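PDB 4B8X: possible MarR-transcriptional regulator from Streptomyces coelicolor, which probably binds DNA as a transcription factor of the MarR family through a winged-helix motif, although its physiological role is unknown. Local coordinates for residues A[61-65]-A[66-70]; A[70-73]-A[74-78]; A[111-114]-A[115-119]. One frame throughout, in Å; residues are numbered along the deposited sequence.

Contact 1: A[61-65]-A[66-70]; sequences LMVHP and TSVTN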
loop_
_atom_site.group_PDB
_atom_site.type_symbol
_atom_site.label_atom_id
_atom_site.label_comp_id
_atom_site.label_asym_id
_atom_site.label_seq_id
_atom_site.Cartn_x
_atom_site.Cartn_y
_atom_site.Cartn_z
ATOM N N LEU A 61 -8.038 -10.139 -6.350
ATOM C CA LEU A 61 -7.228 -8.929 -6.132
ATOM C C LEU A 61 -7.397 -8.305 -4.726
ATOM O O LEU A 61 -6.646 -7.394 -4.329
ATOM C CB LEU A 61 -7.512 -7.891 -7.225
ATOM C CG LEU A 61 -7.293 -8.363 -8.666
ATOM C CD1 LEU A 61 -7.686 -7.301 -9.684
ATOM C CD2 LEU A 61 -5.841 -8.765 -8.833
ATOM N N MET A 62 -8.377 -8.792 -3.978
ATOM C CA MET A 62 -8.649 -8.294 -2.629
ATOM C C MET A 62 -8.895 -6.799 -2.600
ATOM O O MET A 62 -8.342 -6.067 -1.798
ATOM C CB MET A 62 -7.562 -8.730 -1.641
ATOM C CG MET A 62 -7.544 -10.228 -1.485
ATOM S SD MET A 62 -9.035 -10.804 -0.660
ATOM C CE MET A 62 -8.751 -10.286 1.021
ATOM N N VAL A 63 -9.781 -6.367 -3.487
ATOM C CA VAL A 63 -10.224 -4.985 -3.516
ATOM C C VAL A 63 -11.765 -4.928 -3.430
ATOM O O VAL A 63 -12.452 -5.875 -3.782
ATOM C CB VAL A 63 -9.701 -4.230 -4.769
ATOM C CG1 VAL A 63 -8.166 -4.229 -4.806
ATOM C CG2 VAL A 63 -10.257 -4.826 -6.048
ATOM N N HIS A 64 -12.260 -3.771 -3.008
ATOM C CA HIS A 64 -13.687 -3.519 -2.835
ATOM C C HIS A 64 -14.404 -3.598 -4.162
ATOM O O HIS A 64 -13.839 -3.242 -5.190
ATOM C CB HIS A 64 -13.871 -2.123 -2.222
ATOM C CG HIS A 64 -15.278 -1.814 -1.774
ATOM N ND1 HIS A 64 -16.159 -1.188 -2.565
ATOM C CD2 HIS A 64 -15.923 -2.033 -0.560
ATOM C CE1 HIS A 64 -17.318 -1.042 -1.912
ATOM N NE2 HIS A 64 -17.174 -1.563 -0.685
ATOM N N PRO A 65 -15.683 -4.017 -4.168
ATOM C CA PRO A 65 -16.386 -4.123 -5.440
ATOM C C PRO A 65 -16.380 -2.825 -6.256
ATOM O O PRO A 65 -16.317 -2.867 -7.488
ATOM C CB PRO A 65 -17.799 -4.545 -5.023
ATOM C CG PRO A 65 -17.596 -5.310 -3.761
ATOM C CD PRO A 65 -16.432 -4.668 -3.078
ATOM N N THR A 66 -16.433 -1.682 -5.582
ATOM C CA THR A 66 -16.438 -0.424 -6.313
ATOM C C THR A 66 -15.087 -0.134 -6.948
ATOM O O THR A 66 -15.042 0.527 -7.967
ATOM C CB THR A 66 -16.878 0.776 -5.439
ATOM O OG1 THR A 66 -15.987 0.908 -4.332
ATOM C CG2 THR A 66 -18.326 0.595 -4.947
ATOM N N SER A 67 -14.003 -0.655 -6.361
ATOM C CA SER A 67 -12.671 -0.550 -6.969
ATOM C C SER A 67 -12.566 -1.456 -8.206
ATOM O O SER A 67 -11.944 -1.078 -9.212
ATOM C CB SER A 67 -11.583 -0.897 -5.937
ATOM O OG SER A 67 -10.299 -1.058 -6.532
ATOM N N VAL A 68 -13.148 -2.661 -8.130
ATOM C CA VAL A 68 -13.186 -3.542 -9.312
ATOM C C VAL A 68 -13.949 -2.836 -10.429
ATOM O O VAL A 68 -13.489 -2.825 -11.569
ATOM C CB VAL A 68 -13.855 -4.908 -9.034
ATOM C CG1 VAL A 68 -13.920 -5.756 -10.307
ATOM C CG2 VAL A 68 -13.088 -5.677 -7.965
ATOM N N THR A 69 -15.087 -2.215 -10.114
ATOM C CA THR A 69 -15.828 -1.526 -11.149
ATOM C C THR A 69 -15.010 -0.373 -11.718
ATOM O O THR A 69 -14.938 -0.183 -12.934
ATOM C CB THR A 69 -17.155 -1.005 -10.604
ATOM O OG1 THR A 69 -17.938 -2.121 -10.128
ATOM C CG2 THR A 69 -17.896 -0.187 -11.656
ATOM N N ASN A 70 -14.338 0.391 -10.853
ATOM C CA ASN A 70 -13.492 1.503 -11.330
ATOM C C ASN A 70 -12.430 1.004 -12.305
ATOM O O ASN A 70 -12.221 1.547 -13.399
ATOM C CB ASN A 70 -12.872 2.226 -10.123
ATOM C CG ASN A 70 -12.081 3.490 -10.488
ATOM O OD1 ASN A 70 -10.936 3.423 -10.938
ATOM N ND2 ASN A 70 -12.649 4.660 -10.173
#
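The N-cap of helix 65-77, the second helix of the helix-turn-helix and probably the DNA-recognition helix as in other MarR proteins, is built by His64 reaching forward to Thr66. The imidazole takes the part more often played by a serine or aspartate: its ND1 accepts from the backbone N of Thr66 at 3.1 Å with a fairly straight N-H (162°), although that N lies 30° out of the ring plane. ND1 is also hydrogen-bonded to Thr66 OG1, 2.7 Å away near the plane at the ring's edge, and two partners on one nitrogen fix how the ring is turned. CG stands anti to the backbone N of His64 (chi1 -170°), which sets the ring beside the carbonyl carbon, near the first turn. Pro65 CD lies against one imidazole face, 3.3 Å above the ring plane and towards its rim; proline suits the first turn because its missing N-H is not needed there. His64 O begins the regular helical pattern by accepting Val68 N at 3.1 Å, and Pro65 O follows with Thr69 N at 3.0 Å. Beneath the cap, Val63 CG2 meets Val68 CG2 at 3.5 Å, the two branched side chains crossing at about a right angle. Val68 also rests on Met54 and Ile57 of helix 54-61, Leu61 packs on Ala40 and Leu43 of helix 35-45, and Val63 touches Gln18 of the second subunit.

Contact 2: A[70-73]-A[74-78]; sequences NTVD and RLVRS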
loop_
_atom_site.group_PDB
_atom_site.type_symbol
_atom_site.label_atom_id
_atom_site.label_comp_id
_atom_site.label_asym_id
_atom_site.label_seq_id
_atom_site.Cartn_x
_atom_site.Cartn_y
_atom_site.Cartn_z
ATOM N N ASN A 70 -14.338 0.391 -10.853
ATOM C CA ASN A 70 -13.492 1.503 -11.330
ATOM C C ASN A 70 -12.430 1.004 -12.305
ATOM O O ASN A 70 -12.221 1.547 -13.399
ATOM C CB ASN A 70 -12.872 2.226 -10.123
ATOM C CG ASN A 70 -12.081 3.490 -10.488
ATOM O OD1 ASN A 70 -10.936 3.423 -10.938
ATOM N ND2 ASN A 70 -12.649 4.660 -10.173
ATOM N N THR A 71 -11.744 -0.038 -11.887
ATOM C CA THR A 71 -10.673 -0.623 -12.705
ATOM C C THR A 71 -11.156 -1.197 -14.026
ATOM O O THR A 71 -10.597 -0.867 -15.095
ATOM C CB THR A 71 -9.931 -1.683 -11.876
ATOM O OG1 THR A 71 -9.092 -0.993 -10.960
ATOM C CG2 THR A 71 -9.084 -2.643 -12.759
ATOM N N VAL A 72 -12.182 -2.030 -13.970
ATOM C CA VAL A 72 -12.731 -2.653 -15.181
ATOM C C VAL A 72 -13.268 -1.587 -16.108
ATOM O O VAL A 72 -13.030 -1.637 -17.311
ATOM C CB VAL A 72 -13.828 -3.690 -14.846
ATOM C CG1 VAL A 72 -14.631 -4.119 -16.097
ATOM C CG2 VAL A 72 -13.213 -4.914 -14.165
ATOM N N ASP A 73 -13.990 -0.610 -15.556
ATOM C CA ASP A 73 -14.646 0.386 -16.408
ATOM C C ASP A 73 -13.537 1.270 -17.058
ATOM O O ASP A 73 -13.647 1.652 -18.230
ATOM C CB ASP A 73 -15.788 1.137 -15.670
ATOM C CG ASP A 73 -17.098 0.290 -15.546
ATOM O OD1 ASP A 73 -17.141 -0.891 -15.945
ATOM O OD2 ASP A 73 -18.133 0.807 -15.027
ATOM N N ARG A 74 -12.439 1.566 -16.358
ATOM C CA ARG A 74 -11.332 2.314 -16.970
ATOM C C ARG A 74 -10.600 1.484 -18.048
ATOM O O ARG A 74 -10.115 2.023 -19.040
ATOM C CB ARG A 74 -10.339 2.804 -15.906
ATOM C CG ARG A 74 -10.895 3.833 -14.925
ATOM C CD ARG A 74 -10.991 5.214 -15.544
ATOM N NE ARG A 74 -9.776 5.595 -16.255
ATOM C CZ ARG A 74 -8.980 6.605 -15.914
ATOM N NH1 ARG A 74 -9.260 7.366 -14.860
ATOM N NH2 ARG A 74 -7.903 6.855 -16.641
ATOM N N LEU A 75 -10.532 0.168 -17.857
ATOM C CA LEU A 75 -9.958 -0.721 -18.866
ATOM C C LEU A 75 -10.877 -0.755 -20.092
ATOM O O LEU A 75 -10.385 -0.784 -21.227
ATOM C CB LEU A 75 -9.698 -2.129 -18.324
ATOM C CG LEU A 75 -8.554 -2.191 -17.299
ATOM C CD1 LEU A 75 -8.562 -3.541 -16.578
ATOM C CD2 LEU A 75 -7.200 -1.929 -17.944
ATOM N N VAL A 76 -12.202 -0.742 -19.880
ATOM C CA VAL A 76 -13.150 -0.675 -20.997
ATOM C C VAL A 76 -12.979 0.655 -21.739
ATOM O O VAL A 76 -12.949 0.688 -22.967
ATOM C CB VAL A 76 -14.624 -0.800 -20.520
ATOM C CG1 VAL A 76 -15.598 -0.498 -21.660
ATOM C CG2 VAL A 76 -14.865 -2.167 -19.908
ATOM N N ARG A 77 -12.883 1.744 -20.989
ATOM C CA ARG A 77 -12.714 3.062 -21.593
ATOM C C ARG A 77 -11.509 3.086 -22.550
ATOM O O ARG A 77 -11.549 3.705 -23.627
ATOM C CB ARG A 77 -12.599 4.111 -20.479
ATOM C CG ARG A 77 -12.742 5.541 -20.920
ATOM C CD ARG A 77 -12.350 6.492 -19.794
ATOM N NE ARG A 77 -13.127 6.341 -18.560
ATOM C CZ ARG A 77 -12.936 7.084 -17.463
ATOM N NH1 ARG A 77 -11.945 7.986 -17.409
ATOM N NH2 ARG A 77 -13.695 6.892 -16.397
ATOM N N SER A 78 -10.460 2.349 -22.180
ATOM C CA SER A 78 -9.222 2.257 -22.963
ATOM C C SER A 78 -9.245 1.165 -24.074
ATOM O O SER A 78 -8.240 0.987 -24.800
ATOM C CB SER A 78 -8.013 1.986 -22.026
ATOM O OG SER A 78 -7.891 2.978 -20.998
#
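Leu75 lies alongside Thr71, one helical turn before it, both side chains pointing the same way on the inner side of helix 65-77. Followed outward, Leu75 CB sits 3.5 Å from Val72 O and close to Thr71 O as well. CG comes within 3.3 Å of Thr71 O, brought there by a chi1 of -70° that sets it beside the leucine's own backbone N and so over the preceding turn. CD1 then approaches Thr71 CG2, at 4.0 Å. The leucine as a whole is buried among Leu33, Leu41, Leu80 and Val81, which is why a wholly apolar residue fits here. Regular helical bonds hold the frame, among them Leu75 N to Thr71 O at 3.0 Å and Val76 N to Val72 O at 2.8 Å. Val72 CG1 and Val76 CG2 touch more loosely, at 4.3 Å. On the polar side, the aliphatic part of Arg74 lies alongside Asn70, with CG 3.1 Å from Asn70 O; in the conformer described, one of two deposited, its CD sits over the centre of the Arg77 guanidinium, 3.2 Å above that plane. Asp73 OD1 makes a salt bridge with Lys83 NZ of strand 81-85. The helix thus lies between two elements: Thr71 and Arg74 face helix 35-45, Val72 and Val76 pack on strand 81-85 of the wing, and Leu75 reaches both, touching Leu41 and Val81.

Contact 3: A[111-114]-A[115-119]; sequences DLMA and MDFGL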
loop_
_atom_site.group_PDB
_atom_site.type_symbol
_atom_site.label_atom_id
_atom_site.label_comp_id
_atom_site.label_asym_id
_atom_site.label_seq_id
_atom_site.Cartn_x
_atom_site.Cartn_y
_atom_site.Cartn_z
ATOM N N ASP A 111 8.367 -4.331 -19.914
ATOM C CA ASP A 111 8.993 -3.177 -19.294
ATOM C C ASP A 111 9.218 -3.389 -17.788
ATOM O O ASP A 111 10.289 -3.064 -17.269
ATOM C CB ASP A 111 8.139 -1.927 -19.495
ATOM C CG ASP A 111 8.155 -1.382 -20.912
ATOM O OD1 ASP A 111 8.922 -1.881 -21.759
ATOM O OD2 ASP A 111 7.368 -0.437 -21.145
ATOM N N LEU A 112 8.210 -3.912 -17.085
ATOM C CA LEU A 112 8.321 -4.167 -15.638
ATOM C C LEU A 112 9.429 -5.182 -15.346
ATOM O O LEU A 112 10.214 -5.022 -14.405
ATOM C CB LEU A 112 6.982 -4.635 -15.056
ATOM C CG LEU A 112 5.924 -3.541 -15.004
ATOM C CD1 LEU A 112 4.553 -4.157 -14.941
ATOM C CD2 LEU A 112 6.203 -2.642 -13.814
ATOM N N MET A 113 9.494 -6.235 -16.158
ATOM C CA MET A 113 10.518 -7.278 -16.002
ATOM C C MET A 113 11.909 -6.680 -16.186
ATOM O O MET A 113 12.841 -7.018 -15.471
ATOM C CB MET A 113 10.309 -8.416 -17.015
ATOM C CG MET A 113 9.068 -9.263 -16.777
ATOM S SD MET A 113 9.199 -10.393 -15.376
ATOM C CE MET A 113 10.304 -11.636 -16.026
ATOM N N ALA A 114 12.028 -5.793 -17.159
ATOM C CA ALA A 114 13.316 -5.165 -17.450
ATOM C C ALA A 114 13.859 -4.368 -16.238
ATOM O O ALA A 114 15.069 -4.260 -16.064
ATOM C CB ALA A 114 13.204 -4.263 -18.679
ATOM N N MET A 115 12.980 -3.794 -15.415
ATOM C CA MET A 115 13.368 -3.075 -14.201
ATOM C C MET A 115 13.095 -3.836 -12.903
ATOM O O MET A 115 13.179 -3.279 -11.818
ATOM C CB MET A 115 12.755 -1.657 -14.153
ATOM C CG MET A 115 11.265 -1.496 -14.424
ATOM S SD MET A 115 10.229 -1.942 -13.035
ATOM C CE MET A 115 10.520 -0.560 -11.930
ATOM N N ASP A 116 12.877 -5.140 -13.020
ATOM C CA ASP A 116 12.719 -6.044 -11.874
ATOM C C ASP A 116 11.678 -5.588 -10.877
ATOM O O ASP A 116 11.834 -5.769 -9.685
ATOM C CB ASP A 116 14.038 -6.269 -11.119
ATOM C CG ASP A 116 14.968 -7.106 -11.864
ATOM O OD1 ASP A 116 14.641 -8.273 -12.102
ATOM O OD2 ASP A 116 16.051 -6.586 -12.182
ATOM N N PHE A 117 10.605 -4.980 -11.385
ATOM C CA PHE A 117 9.522 -4.521 -10.507
ATOM C C PHE A 117 10.033 -3.631 -9.366
ATOM O O PHE A 117 9.401 -3.565 -8.316
ATOM C CB PHE A 117 8.678 -5.713 -9.978
ATOM C CG PHE A 117 7.879 -6.392 -11.049
ATOM C CD1 PHE A 117 8.446 -7.332 -11.892
ATOM C CD2 PHE A 117 6.538 -6.056 -11.219
ATOM C CE1 PHE A 117 7.677 -7.930 -12.875
ATOM C CE2 PHE A 117 5.762 -6.673 -12.176
ATOM C CZ PHE A 117 6.341 -7.603 -13.002
ATOM N N GLY A 118 11.124 -2.894 -9.608
ATOM C CA GLY A 118 11.635 -1.982 -8.601
ATOM C C GLY A 118 12.638 -2.584 -7.619
ATOM O O GLY A 118 13.140 -1.874 -6.740
ATOM N N LEU A 119 12.979 -3.856 -7.793
ATOM C CA LEU A 119 13.755 -4.603 -6.798
ATOM C C LEU A 119 15.121 -5.022 -7.317
ATOM O O LEU A 119 15.788 -5.829 -6.687
ATOM C CB LEU A 119 12.960 -5.843 -6.350
ATOM C CG LEU A 119 11.739 -5.497 -5.476
ATOM C CD1 LEU A 119 10.735 -6.639 -5.400
ATOM C CD2 LEU A 119 12.165 -5.081 -4.083
HETATM O O HOH W 1 15.479 -7.854 -15.414
#
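Phe117 lays one face of its ring over Leu112, and the two side chains cross at about a right angle. Leu112 CB is 3.8 Å from the ring centroid and 19° off the normal, a CH-pi contact displaced towards the CE2-CZ rim. The ring's edge is taken by Met113, whose SD, in the modelled conformer, lies 3.8 Å from Phe117 CE1 and, measured from the ring centroid, 88° off the normal, in plane: a Met-aromatic contact that suits a polarisable sulfur facing ring hydrogens. Met115 instead runs alongside Leu112, pointing the same way; a chi1 of 49° sets its CG between the backbone N and the carbonyl carbon, and the further bend at chi2 brings SD to 3.4 Å from Leu112 O. This packing accompanies a Schellman motif that closes helix 99-114. Phe117 N donates to Leu112 O at 3.0 Å and Asp116 N to Met113 O at 3.1 Å, the latter from above the carbonyl plane. Asp116, with positive phi, is the C-prime residue, and a water donates to Met113 O and weakly to Asp116 OD1. Gly118 suits the next turn, where a beta carbon would press on the preceding carbonyl. With an alanine in place of Phe117, Leu112 CB would probably lose the ring face that covers it, and the Met113 sulfur the edge it packs against. Leu112 continues inward onto Val24, Val27 and Val28 of helix 5-28, and Asp111 OD2 is hydrogen-bonded to Tyr31 OH, while Met113 packs on Met7 and Phe117 on Ser6 of the second subunit.

Overall arrangement
Contacts 1 and 2 follow one another on helix 65-77, meeting at Asn70, with centres about 12 Å apart; contact 3 is centred about 25 Å from contact 1, on the opposite side of the chain's centre. Contact 1 treats the start of helix 65-77, secured by a side chain at the surface, and contact 3 the end of helix 99-114, closed by backbone bonds with apolar groups folded over them. Contact 2, partly buried like contact 3, packs apolar Val72, Leu75 and Val76 on neighbouring elements, while Asp73 adds a salt bridge to the strand. Contacts 1 and 2 belong to the winged helix, the probable DNA-binding part, whereas contact 3 lies against the long helix 5-28. Contacts 1 and 3 both touch the second subunit.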